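Side-chain contacts in NOL1/NOP2/sun family protein (Enterococcus faecium, PDB 3M4X), which probably methylates cytosine in ribosomal RNA, with S-adenosylmethionine as methyl donor: residues 15-20 and 26-31; 21-26 and 287-292; 95-100 and 229-234; 244-249 and 255-260. All blocks are in the same frame, centred on the assembly; numbering follows the deposited sequence.

Contact 1: 15-20 and 26-31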
loop_
_atom_site.group_PDB
_atom_site.type_symbol
_atom_site.label_atom_id
_atom_site.label_comp_id
_atom_site.label_asym_id
_atom_site.label_seq_id
_atom_site.Cartn_x
_atom_site.Cartn_y
_atom_site.Cartn_z
ATOM N N LYS A 15 2.620 22.526 -25.411
ATOM C CA LYS A 15 2.416 22.984 -24.039
ATOM C C LYS A 15 3.756 23.041 -23.316
ATOM O O LYS A 15 4.120 24.064 -22.738
ATOM C CB LYS A 15 1.437 22.057 -23.306
ATOM C CG LYS A 15 1.054 22.484 -21.879
ATOM C CD LYS A 15 -0.142 21.678 -21.390
ATOM C CE LYS A 15 -0.661 22.171 -20.040
ATOM N NZ LYS A 15 0.317 21.924 -18.948
ATOM N N TYR A 16 4.500 21.943 -23.390
ATOM C CA TYR A 16 5.745 21.806 -22.644
ATOM C C TYR A 16 6.971 22.456 -23.284
ATOM O O TYR A 16 7.952 22.722 -22.594
ATOM C CB TYR A 16 5.986 20.333 -22.264
ATOM C CG TYR A 16 5.080 19.903 -21.120
ATOM C CD1 TYR A 16 3.863 19.285 -21.367
ATOM C CD2 TYR A 16 5.421 20.167 -19.797
ATOM C CE1 TYR A 16 3.016 18.909 -20.325
ATOM C CE2 TYR A 16 4.571 19.795 -18.737
ATOM C CZ TYR A 16 3.374 19.166 -19.014
ATOM O OH TYR A 16 2.524 18.791 -17.996
ATOM N N ARG A 17 6.917 22.707 -24.593
ATOM C CA ARG A 17 7.877 23.601 -25.226
ATOM C C ARG A 17 7.816 24.972 -24.560
ATOM O O ARG A 17 8.833 25.523 -24.135
ATOM C CB ARG A 17 7.572 23.767 -26.712
ATOM C CG ARG A 17 8.082 22.660 -27.582
ATOM C CD ARG A 17 8.521 23.197 -28.933
ATOM N NE ARG A 17 9.000 22.131 -29.806
ATOM C CZ ARG A 17 8.272 21.580 -30.771
ATOM N NH1 ARG A 17 7.031 22.001 -30.990
ATOM N NH2 ARG A 17 8.784 20.612 -31.521
ATOM N N LEU A 18 6.613 25.521 -24.471
ATOM C CA LEU A 18 6.414 26.806 -23.800
ATOM C C LEU A 18 6.753 26.798 -22.304
ATOM O O LEU A 18 7.366 27.745 -21.797
ATOM C CB LEU A 18 4.980 27.305 -24.001
ATOM C CG LEU A 18 4.607 27.779 -25.408
ATOM C CD1 LEU A 18 3.149 28.198 -25.443
ATOM C CD2 LEU A 18 5.507 28.927 -25.858
ATOM N N LEU A 19 6.350 25.742 -21.600
ATOM C CA LEU A 19 6.555 25.676 -20.148
ATOM C C LEU A 19 8.025 25.512 -19.790
ATOM O O LEU A 19 8.502 26.117 -18.827
ATOM C CB LEU A 19 5.774 24.513 -19.532
ATOM C CG LEU A 19 4.497 24.731 -18.725
ATOM C CD1 LEU A 19 4.138 26.216 -18.481
ATOM C CD2 LEU A 19 3.353 23.972 -19.396
ATOM N N LEU A 20 8.732 24.685 -20.562
ATOM C CA LEU A 20 10.099 24.271 -20.213
ATOM C C LEU A 20 11.197 25.072 -20.903
ATOM O O LEU A 20 12.338 25.098 -20.435
ATOM C CB LEU A 20 10.304 22.774 -20.490
ATOM C CG LEU A 20 9.579 21.846 -19.509
ATOM C CD1 LEU A 20 9.847 20.365 -19.815
ATOM C CD2 LEU A 20 9.992 22.189 -18.091
ATOM N N ASP A 26 15.472 17.927 -23.784
ATOM C CA ASP A 26 15.917 16.810 -22.950
ATOM C C ASP A 26 14.710 16.033 -22.430
ATOM O O ASP A 26 14.736 14.812 -22.345
ATOM C CB ASP A 26 16.789 17.322 -21.803
ATOM C CG ASP A 26 17.863 18.279 -22.286
ATOM O OD1 ASP A 26 19.006 17.832 -22.518
ATOM O OD2 ASP A 26 17.553 19.482 -22.463
ATOM N N PHE A 27 13.641 16.761 -22.131
ATOM C CA PHE A 27 12.416 16.189 -21.590
ATOM C C PHE A 27 11.749 15.241 -22.574
ATOM O O PHE A 27 11.416 14.106 -22.217
ATOM C CB PHE A 27 11.463 17.321 -21.178
ATOM C CG PHE A 27 10.120 16.857 -20.692
ATOM C CD1 PHE A 27 10.014 15.972 -19.624
ATOM C CD2 PHE A 27 8.954 17.349 -21.272
ATOM C CE1 PHE A 27 8.775 15.561 -19.166
ATOM C CE2 PHE A 27 7.704 16.950 -20.818
ATOM C CZ PHE A 27 7.616 16.049 -19.763
ATOM N N PHE A 28 11.556 15.700 -23.808
ATOM C CA PHE A 28 10.937 14.877 -24.848
ATOM C C PHE A 28 11.846 13.719 -25.188
ATOM O O PHE A 28 11.383 12.612 -25.464
ATOM C CB PHE A 28 10.686 15.679 -26.128
ATOM C CG PHE A 28 9.776 16.865 -25.947
ATOM C CD1 PHE A 28 10.048 18.066 -26.590
ATOM C CD2 PHE A 28 8.648 16.779 -25.142
ATOM C CE1 PHE A 28 9.204 19.178 -26.428
ATOM C CE2 PHE A 28 7.799 17.884 -24.974
ATOM C CZ PHE A 28 8.080 19.087 -25.620
ATOM N N SER A 29 13.145 13.994 -25.184
ATOM C CA SER A 29 14.161 12.998 -25.517
ATOM C C SER A 29 14.178 11.893 -24.448
ATOM O O SER A 29 14.406 10.717 -24.751
ATOM C CB SER A 29 15.520 13.691 -25.659
ATOM O OG SER A 29 16.592 12.785 -25.729
ATOM N N ALA A 30 13.899 12.267 -23.198
ATOM C CA ALA A 30 13.784 11.278 -22.138
ATOM C C ALA A 30 12.527 10.472 -22.376
ATOM O O ALA A 30 12.530 9.258 -22.252
ATOM C CB ALA A 30 13.736 11.944 -20.778
ATOM N N LEU A 31 11.461 11.160 -22.757
ATOM C CA LEU A 31 10.158 10.532 -22.932
ATOM C C LEU A 31 10.154 9.524 -24.076
ATOM O O LEU A 31 9.547 8.457 -23.968
ATOM C CB LEU A 31 9.079 11.602 -23.159
ATOM C CG LEU A 31 8.094 11.987 -22.039
ATOM C CD1 LEU A 31 8.622 11.713 -20.626
ATOM C CD2 LEU A 31 7.652 13.438 -22.185
#

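Contact 2: 21-26 and 287-292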
loop_
_atom_site.group_PDB
_atom_site.type_symbol
_atom_site.label_atom_id
_atom_site.label_comp_id
_atom_site.label_asym_id
_atom_site.label_seq_id
_atom_site.Cartn_x
_atom_site.Cartn_y
_atom_site.Cartn_z
ATOM N N GLY A 21 10.858 25.723 -22.009
ATOM C CA GLY A 21 11.853 26.439 -22.780
ATOM C C GLY A 21 12.815 25.475 -23.451
ATOM O O GLY A 21 12.395 24.558 -24.156
ATOM N N GLU A 22 14.109 25.666 -23.228
ATOM C CA GLU A 22 15.098 24.865 -23.940
ATOM C C GLU A 22 15.264 23.510 -23.279
ATOM O O GLU A 22 15.756 22.553 -23.887
ATOM C CB GLU A 22 16.444 25.586 -24.006
ATOM C CG GLU A 22 17.133 25.741 -22.668
ATOM C CD GLU A 22 18.537 26.294 -22.812
ATOM O OE1 GLU A 22 19.074 26.810 -21.809
ATOM O OE2 GLU A 22 19.101 26.218 -23.928
ATOM N N GLU A 23 14.850 23.449 -22.022
ATOM C CA GLU A 23 14.867 22.218 -21.268
ATOM C C GLU A 23 13.946 21.191 -21.934
ATOM O O GLU A 23 14.111 19.973 -21.769
ATOM C CB GLU A 23 14.427 22.501 -19.827
ATOM C CG GLU A 23 14.501 21.312 -18.910
ATOM C CD GLU A 23 14.239 21.671 -17.467
ATOM O OE1 GLU A 23 13.989 22.859 -17.175
ATOM O OE2 GLU A 23 14.281 20.756 -16.618
ATOM N N ALA A 24 12.977 21.690 -22.691
ATOM C CA ALA A 24 11.961 20.840 -23.300
ATOM C C ALA A 24 12.559 19.686 -24.111
ATOM O O ALA A 24 12.023 18.572 -24.100
ATOM C CB ALA A 24 11.024 21.670 -24.163
ATOM N N SER A 25 13.657 19.956 -24.812
ATOM C CA SER A 25 14.307 18.940 -25.648
ATOM C C SER A 25 14.776 17.711 -24.890
ATOM O O SER A 25 14.535 16.578 -25.317
ATOM C CB SER A 25 15.488 19.539 -26.420
ATOM O OG SER A 25 15.030 20.505 -27.343
ATOM N N ASP A 26 15.472 17.927 -23.784
ATOM C CA ASP A 26 15.917 16.810 -22.950
ATOM C C ASP A 26 14.710 16.033 -22.430
ATOM O O ASP A 26 14.736 14.812 -22.345
ATOM C CB ASP A 26 16.789 17.322 -21.803
ATOM C CG ASP A 26 17.863 18.279 -22.286
ATOM O OD1 ASP A 26 19.006 17.832 -22.518
ATOM O OD2 ASP A 26 17.553 19.482 -22.463
ATOM N N PRO A 287 11.873 13.016 -15.709
ATOM C CA PRO A 287 12.544 11.832 -16.272
ATOM C C PRO A 287 13.902 12.167 -16.905
ATOM O O PRO A 287 14.795 11.330 -16.955
ATOM C CB PRO A 287 11.572 11.348 -17.357
ATOM C CG PRO A 287 10.303 12.132 -17.167
ATOM C CD PRO A 287 10.662 13.389 -16.457
ATOM N N HIS A 288 14.053 13.385 -17.400
ATOM C CA HIS A 288 15.301 13.767 -18.042
ATOM C C HIS A 288 16.357 14.224 -17.036
ATOM O O HIS A 288 17.509 14.452 -17.399
ATOM C CB HIS A 288 15.047 14.858 -19.082
ATOM C CG HIS A 288 14.529 16.141 -18.505
ATOM N ND1 HIS A 288 13.246 16.274 -18.012
ATOM C CD2 HIS A 288 15.117 17.350 -18.357
ATOM C CE1 HIS A 288 13.072 17.511 -17.582
ATOM N NE2 HIS A 288 14.190 18.184 -17.781
ATOM N N LYS A 289 15.958 14.322 -15.772
ATOM C CA LYS A 289 16.731 15.021 -14.751
ATOM C C LYS A 289 16.995 14.119 -13.557
ATOM O O LYS A 289 18.116 14.030 -13.061
ATOM C CB LYS A 289 15.937 16.237 -14.254
ATOM C CG LYS A 289 16.595 17.584 -14.470
ATOM C CD LYS A 289 15.847 18.641 -13.674
ATOM C CE LYS A 289 16.497 20.021 -13.739
ATOM N NZ LYS A 289 15.851 20.949 -12.760
ATOM N N ASP A 290 15.929 13.475 -13.089
ATOM C CA ASP A 290 15.956 12.680 -11.872
ATOM C C ASP A 290 15.774 11.219 -12.217
ATOM O O ASP A 290 15.653 10.859 -13.382
ATOM C CB ASP A 290 14.822 13.105 -10.944
ATOM C CG ASP A 290 14.829 14.583 -10.659
ATOM O OD1 ASP A 290 15.864 15.088 -10.181
ATOM O OD2 ASP A 290 13.802 15.243 -10.920
ATOM N N GLN A 291 15.744 10.377 -11.193
ATOM C CA GLN A 291 15.475 8.963 -11.393
ATOM C C GLN A 291 13.972 8.720 -11.416
ATOM O O GLN A 291 13.224 9.382 -10.702
ATOM C CB GLN A 291 16.148 8.140 -10.298
ATOM C CG GLN A 291 17.639 8.060 -10.488
ATOM C CD GLN A 291 17.985 7.745 -11.930
ATOM O OE1 GLN A 291 17.359 6.879 -12.552
ATOM N NE2 GLN A 291 18.972 8.456 -12.480
ATOM N N GLY A 292 13.524 7.795 -12.253
ATOM C CA GLY A 292 12.121 7.433 -12.281
ATOM C C GLY A 292 11.282 8.119 -13.341
ATOM O O GLY A 292 11.764 8.951 -14.109
#

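Contact 3: 95-100 and 229-234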
loop_
_atom_site.group_PDB
_atom_site.type_symbol
_atom_site.label_atom_id
_atom_site.label_comp_id
_atom_site.label_asym_id
_atom_site.label_seq_id
_atom_site.Cartn_x
_atom_site.Cartn_y
_atom_site.Cartn_z
HETATM N N MSE A 95 7.730 5.581 -5.333
HETATM C CA MSE A 95 8.129 5.341 -3.945
HETATM C C MSE A 95 8.283 6.636 -3.161
HETATM O O MSE A 95 8.297 6.624 -1.926
HETATM C CB MSE A 95 9.436 4.569 -3.883
HETATM C CG MSE A 95 9.391 3.187 -4.507
HETATM SE SE MSE A 95 11.126 2.326 -4.200
HETATM C CE MSE A 95 10.899 0.762 -5.354
ATOM N N ILE A 96 8.418 7.750 -3.873
ATOM C CA ILE A 96 8.650 9.034 -3.216
ATOM C C ILE A 96 7.449 9.412 -2.356
ATOM O O ILE A 96 7.585 10.065 -1.329
ATOM C CB ILE A 96 8.918 10.165 -4.237
ATOM C CG1 ILE A 96 9.498 11.392 -3.535
ATOM C CG2 ILE A 96 7.636 10.551 -4.977
ATOM C CD1 ILE A 96 10.746 11.109 -2.773
ATOM N N VAL A 97 6.272 8.979 -2.781
ATOM C CA VAL A 97 5.041 9.396 -2.137
ATOM C C VAL A 97 4.956 8.821 -0.727
ATOM O O VAL A 97 4.776 9.562 0.243
ATOM C CB VAL A 97 3.831 8.971 -2.984
ATOM C CG1 VAL A 97 2.549 9.317 -2.286
ATOM C CG2 VAL A 97 3.909 9.637 -4.348
ATOM N N GLY A 98 5.123 7.504 -0.617
ATOM C CA GLY A 98 5.141 6.838 0.673
ATOM C C GLY A 98 6.251 7.338 1.564
ATOM O O GLY A 98 6.099 7.457 2.779
ATOM N N THR A 99 7.383 7.659 0.964
ATOM C CA THR A 99 8.498 8.158 1.755
ATOM C C THR A 99 8.192 9.551 2.313
ATOM O O THR A 99 8.435 9.820 3.488
ATOM C CB THR A 99 9.790 8.144 0.943
ATOM O OG1 THR A 99 10.121 6.783 0.642
ATOM C CG2 THR A 99 10.930 8.785 1.724
ATOM N N ALA A 100 7.642 10.423 1.472
ATOM C CA ALA A 100 7.226 11.762 1.904
ATOM C C ALA A 100 6.246 11.692 3.067
ATOM O O ALA A 100 6.312 12.492 3.997
ATOM C CB ALA A 100 6.593 12.513 0.756
ATOM N N GLN A 229 -1.728 15.718 8.870
ATOM C CA GLN A 229 -0.935 15.992 7.689
ATOM C C GLN A 229 -1.554 15.397 6.455
ATOM O O GLN A 229 -2.127 14.305 6.481
ATOM C CB GLN A 229 0.509 15.527 7.880
ATOM C CG GLN A 229 1.160 16.196 9.081
ATOM C CD GLN A 229 2.619 16.511 8.845
ATOM O OE1 GLN A 229 3.475 15.625 8.881
ATOM N NE2 GLN A 229 2.912 17.781 8.590
ATOM N N LEU A 230 -1.450 16.158 5.379
ATOM C CA LEU A 230 -1.963 15.770 4.083
ATOM C C LEU A 230 -0.812 15.660 3.113
ATOM O O LEU A 230 -0.034 16.605 2.937
ATOM C CB LEU A 230 -2.916 16.838 3.569
ATOM C CG LEU A 230 -3.297 16.706 2.103
ATOM C CD1 LEU A 230 -4.135 15.465 1.910
ATOM C CD2 LEU A 230 -4.058 17.929 1.697
ATOM N N ILE A 231 -0.696 14.497 2.492
ATOM C CA ILE A 231 0.264 14.306 1.431
ATOM C C ILE A 231 -0.499 14.168 0.106
ATOM O O ILE A 231 -1.347 13.281 -0.038
ATOM C CB ILE A 231 1.164 13.077 1.680
ATOM C CG1 ILE A 231 2.133 13.320 2.848
ATOM C CG2 ILE A 231 1.967 12.749 0.422
ATOM C CD1 ILE A 231 1.548 13.090 4.237
ATOM N N TYR A 232 -0.211 15.065 -0.838
ATOM C CA TYR A 232 -0.838 15.049 -2.164
ATOM C C TYR A 232 0.162 14.686 -3.246
ATOM O O TYR A 232 1.286 15.191 -3.269
ATOM C CB TYR A 232 -1.426 16.419 -2.497
ATOM C CG TYR A 232 -1.985 16.549 -3.906
ATOM C CD1 TYR A 232 -3.202 15.981 -4.238
ATOM C CD2 TYR A 232 -1.298 17.255 -4.895
ATOM C CE1 TYR A 232 -3.732 16.107 -5.505
ATOM C CE2 TYR A 232 -1.819 17.389 -6.185
ATOM C CZ TYR A 232 -3.046 16.817 -6.479
ATOM O OH TYR A 232 -3.601 16.929 -7.745
ATOM N N SER A 233 -0.253 13.828 -4.165
ATOM C CA SER A 233 0.663 13.386 -5.204
ATOM C C SER A 233 -0.036 13.081 -6.502
ATOM O O SER A 233 -1.245 12.826 -6.553
ATOM C CB SER A 233 1.439 12.156 -4.768
ATOM O OG SER A 233 0.657 10.992 -4.969
ATOM N N THR A 234 0.765 13.056 -7.555
ATOM C CA THR A 234 0.237 12.930 -8.884
ATOM C C THR A 234 1.320 12.306 -9.762
ATOM O O THR A 234 2.506 12.444 -9.473
ATOM C CB THR A 234 -0.181 14.340 -9.354
ATOM O OG1 THR A 234 -1.600 14.383 -9.563
ATOM C CG2 THR A 234 0.575 14.752 -10.581
#

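Contact 4: 244-249 and 255-260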
loop_
_atom_site.group_PDB
_atom_site.type_symbol
_atom_site.label_atom_id
_atom_site.label_comp_id
_atom_site.label_asym_id
_atom_site.label_seq_id
_atom_site.Cartn_x
_atom_site.Cartn_y
_atom_site.Cartn_z
ATOM N N GLU A 244 -0.932 24.322 -9.039
ATOM C CA GLU A 244 -2.181 25.077 -8.983
ATOM C C GLU A 244 -3.128 24.460 -7.955
ATOM O O GLU A 244 -3.836 25.183 -7.266
ATOM C CB GLU A 244 -2.841 25.223 -10.359
ATOM C CG GLU A 244 -2.077 26.165 -11.295
ATOM C CD GLU A 244 -2.782 26.392 -12.639
ATOM O OE1 GLU A 244 -4.018 26.243 -12.700
ATOM O OE2 GLU A 244 -2.097 26.724 -13.632
ATOM N N ILE A 245 -3.107 23.130 -7.843
ATOM C CA ILE A 245 -3.831 22.424 -6.785
ATOM C C ILE A 245 -3.339 22.804 -5.377
ATOM O O ILE A 245 -4.145 23.068 -4.483
ATOM C CB ILE A 245 -3.744 20.895 -6.967
ATOM C CG1 ILE A 245 -4.706 20.441 -8.064
ATOM C CG2 ILE A 245 -4.091 20.179 -5.662
ATOM C CD1 ILE A 245 -6.153 20.868 -7.831
ATOM N N ILE A 246 -2.020 22.842 -5.184
ATOM C CA ILE A 246 -1.456 23.280 -3.909
ATOM C C ILE A 246 -1.785 24.746 -3.561
ATOM O O ILE A 246 -2.018 25.077 -2.400
ATOM C CB ILE A 246 0.066 23.065 -3.847
ATOM C CG1 ILE A 246 0.421 21.637 -4.274
ATOM C CG2 ILE A 246 0.574 23.329 -2.438
ATOM C CD1 ILE A 246 -0.252 20.587 -3.429
ATOM N N SER A 247 -1.797 25.622 -4.564
ATOM C CA SER A 247 -2.172 27.017 -4.350
ATOM C C SER A 247 -3.617 27.074 -3.904
ATOM O O SER A 247 -3.954 27.721 -2.928
ATOM C CB SER A 247 -2.019 27.822 -5.651
ATOM O OG SER A 247 -0.701 27.722 -6.145
ATOM N N TRP A 248 -4.472 26.403 -4.662
ATOM C CA TRP A 248 -5.878 26.299 -4.344
ATOM C C TRP A 248 -6.094 25.812 -2.905
ATOM O O TRP A 248 -6.913 26.375 -2.171
ATOM C CB TRP A 248 -6.559 25.364 -5.347
ATOM C CG TRP A 248 -8.016 25.154 -5.062
ATOM C CD1 TRP A 248 -9.047 25.973 -5.421
ATOM C CD2 TRP A 248 -8.604 24.047 -4.361
ATOM N NE1 TRP A 248 -10.238 25.447 -4.989
ATOM C CE2 TRP A 248 -9.997 24.267 -4.332
ATOM C CE3 TRP A 248 -8.086 22.893 -3.752
ATOM C CZ2 TRP A 248 -10.882 23.374 -3.733
ATOM C CZ3 TRP A 248 -8.963 22.007 -3.154
ATOM C CH2 TRP A 248 -10.348 22.258 -3.140
ATOM N N LEU A 249 -5.358 24.777 -2.497
ATOM C CA LEU A 249 -5.418 24.304 -1.107
ATOM C C LEU A 249 -5.058 25.407 -0.116
ATOM O O LEU A 249 -5.775 25.635 0.857
ATOM C CB LEU A 249 -4.495 23.099 -0.883
ATOM C CG LEU A 249 -4.984 21.726 -1.344
ATOM C CD1 LEU A 249 -3.899 20.645 -1.171
ATOM C CD2 LEU A 249 -6.233 21.365 -0.578
ATOM N N VAL A 255 -4.110 25.609 5.696
ATOM C CA VAL A 255 -3.031 24.629 5.555
ATOM C C VAL A 255 -1.682 25.295 5.255
ATOM O O VAL A 255 -1.620 26.317 4.581
ATOM C CB VAL A 255 -3.323 23.622 4.425
ATOM C CG1 VAL A 255 -4.566 22.804 4.743
ATOM C CG2 VAL A 255 -3.466 24.365 3.068
ATOM N N THR A 256 -0.604 24.698 5.751
ATOM C CA THR A 256 0.732 25.206 5.498
ATOM C C THR A 256 1.511 24.191 4.672
ATOM O O THR A 256 1.398 22.985 4.891
ATOM C CB THR A 256 1.487 25.498 6.801
ATOM O OG1 THR A 256 1.366 24.378 7.677
ATOM C CG2 THR A 256 0.911 26.726 7.498
ATOM N N ILE A 257 2.279 24.682 3.704
ATOM C CA ILE A 257 3.170 23.824 2.935
ATOM C C ILE A 257 4.369 23.456 3.801
ATOM O O ILE A 257 4.974 24.308 4.444
ATOM C CB ILE A 257 3.697 24.505 1.641
ATOM C CG1 ILE A 257 2.553 25.075 0.797
ATOM C CG2 ILE A 257 4.540 23.512 0.834
ATOM C CD1 ILE A 257 3.011 25.686 -0.555
ATOM N N GLU A 258 4.725 22.183 3.796
ATOM C CA GLU A 258 5.756 21.693 4.686
ATOM C C GLU A 258 6.947 21.094 3.927
ATOM O O GLU A 258 6.830 20.651 2.771
ATOM C CB GLU A 258 5.140 20.652 5.627
ATOM C CG GLU A 258 5.517 20.822 7.083
ATOM C CD GLU A 258 4.778 21.951 7.765
ATOM O OE1 GLU A 258 3.624 22.235 7.390
ATOM O OE2 GLU A 258 5.355 22.553 8.692
ATOM N N GLU A 259 8.098 21.070 4.587
ATOM C CA GLU A 259 9.287 20.478 3.997
ATOM C C GLU A 259 9.205 18.964 4.001
ATOM O O GLU A 259 8.601 18.365 4.887
ATOM C CB GLU A 259 10.530 20.941 4.739
ATOM C CG GLU A 259 10.676 22.448 4.715
ATOM C CD GLU A 259 12.090 22.906 5.003
ATOM O OE1 GLU A 259 12.804 22.214 5.766
ATOM O OE2 GLU A 259 12.488 23.965 4.463
ATOM N N ILE A 260 9.797 18.353 2.982
ATOM C CA ILE A 260 9.884 16.909 2.880
ATOM C C ILE A 260 11.358 16.525 2.909
ATOM O O ILE A 260 12.025 16.548 1.877
ATOM C CB ILE A 260 9.258 16.422 1.568
ATOM C CG1 ILE A 260 7.770 16.803 1.523
ATOM C CG2 ILE A 260 9.478 14.904 1.401
ATOM C CD1 ILE A 260 7.084 16.585 0.173
#

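Contact 1: 15-20 and 26-31
Leu20 and Tyr16 on one helix form a shallow notch, and the ring of Phe27 from the next helix fills it. The pairing is a useful example of how two helices joined by a short turn can interlock through a few bulky side chains, for their axes are still 11.1 Å apart here and run at 135° to each other. One methyl of Leu20 does most of the work on its side: CD1 presses against the root of the aromatic ring, 3.5 Å from CD2 of Phe27, and also reaches its CG and CB. CE2, farther out on the same side of the ring, leans on Tyr16, whose CG lies 4.0 Å from Phe27 CE2. The two rings are inclined at 49°, with centroids 5.6 Å apart. Phe27 reaches the notch because its CG stands anti to the backbone N (chi1 176°), and Leu31 CD2, one turn further on, lies above one face of its ring, toward the rim. Phe28 makes the second bump. The outer end of its ring slides into the hollow between two neighbouring residues, CE2 reaching Tyr16 CB and CE1 lying 3.8 Å from Arg17 CG. That methylene meets the ring at its edge, in its plane, while the guanidinium, nearly perpendicular to it, makes no stack. Phe12 adds its ring beside Tyr16, and Phe237 and Trp286 meet Phe27 edge-to-face. The arrangement is that of a pair of helices joined by a short turn and packed through aromatic side chains, within the N-terminal domain of the RsmF family.

Contact 2: 21-26 and 287-292
His288 and Glu23 are joined by the one hydrogen bond of this contact, from NE2 to OE2 over 2.8 Å, with an N-H...O angle of 161°. The carboxylate oxygen lies close to the plane of the imidazole and accepts through its anti lone pair, the one turned away from OE1; the two flat groups are twisted by 67°. Glu23 gets there with a fully extended chain, whereas the first torsion of His288 (chi1 64°) sets the ring beside Asp26 with NE2 toward Glu23. Charge adds a looser term. Lys289 NZ is 4.2 Å from Glu23 OE2, too far for a salt bridge, but probably near enough to favour the carboxylate's negative charge. The other oxygen, OE1, forms a salt bridge with Arg270, so both ends of the carboxylate are engaged. Van der Waals contact completes the set: CB of His288 rests 3.3 Å from the carbonyl O of Asp26, and CD2 of the ring touches Asp26 CB at 3.8 Å. Lys289 CB lies over the centre of one imidazole face. The result is a histidine-carboxylate hydrogen bond at the surface, tying the turn that leads into helix 24-33 in the N-terminal domain to a loop between two strands of the methyltransferase domain.

Contact 3: 95-100 and 229-234
Val97 and Ser233 make the closest approach between this helix and strand, and it is purely van der Waals. Both methyls press on the serine side chain from the helix side: CG2 of Val97 lies 3.6 Å from both CB and OG of Ser233, with CG1 3.7 Å from OG. They face the strand because CG1 is anti to the backbone N (chi1 176°), with CG2 on the side of that N. Ser233 OG also makes a weak hydrogen bond to Asp182 OD1, which gives this buried hydroxyl a polar partner. Looser apolar contacts follow two residues back along the strand. Ile231 CG2 is 4.4 Å from Val97 CG1, and Ile231 CG1 comes equally near the carbonyl O of Ala100. No hydrogen bond crosses between the segments; their direct contact is by van der Waals packing. Helix and strand run almost exactly antiparallel, at 172°, with axes 9.1 Å apart. Alternate residues divide the strand's duties: Ile231 and Ser233 face the helix, while Leu230 and Tyr232 pack against helices 205-222 and 243-252. Helix 95-101 thus lies on one side of the sheet, also resting on Val297 of strand 295-302, with those two helices on the other.

Contact 4: 244-249 and 255-260
The flat group that Val255 meets is the peptide carbonyl of Leu249; no aromatic ring takes part. Val255 CG2 lies over the face of that carbonyl, 3.4 Å from Leu249 O and 3.7 Å from Leu249 C, and is not at the oxygen's outer end. This methyl occupies the slot between the backbone N and the carbonyl carbon of its own residue. Its nearest side-chain neighbour in the helix is Leu249 CB, at 4.3 Å. A second, purely aliphatic meeting lies one turn back along the helix. Ile246 CG2 touches Ile257 CD1 at 3.9 Å, and also approaches CG1 of the same residue as the two side chains pass at a slant. Ile257 reaches across with its longer branch, CD1 being extended from the chain (chi2 -176°). Leu279 packs on both isoleucines, and Phe296 and Ala298 of strand 295-302 touch Ile246. Tyr232 and Leu230 of strand 228-234 meet the helix too. The whole is the second half of a beta-alpha-beta crossover, in which strand 228-234, helix 243-252 and strand 255-258 follow in sequence while strand 295-302 runs antiparallel between the two, as in Rossmann-like methyltransferases.

In the fold
The four contacts form two pairs. Contacts 1 and 2 have centres 7 Å apart and share Asp26; Ala30 CB packs against His288 CB at 3.6 Å, so the helix pair and its tie to the methyltransferase domain make one continuous patch. Contacts 3 and 4, with centres 12 Å apart, meet across strand 228-234, where Tyr232 CZ touches Ile245 CG2 at 3.6 Å. Between the pairs, contacts 1 and 3 are about 24 Å apart centre to centre and do not touch. By its position in the fold, contact 3 probably lies nearest the catalytic region: its strand borders Asp182 and Cys185, in the part of the sheet that in relatives lines the active site.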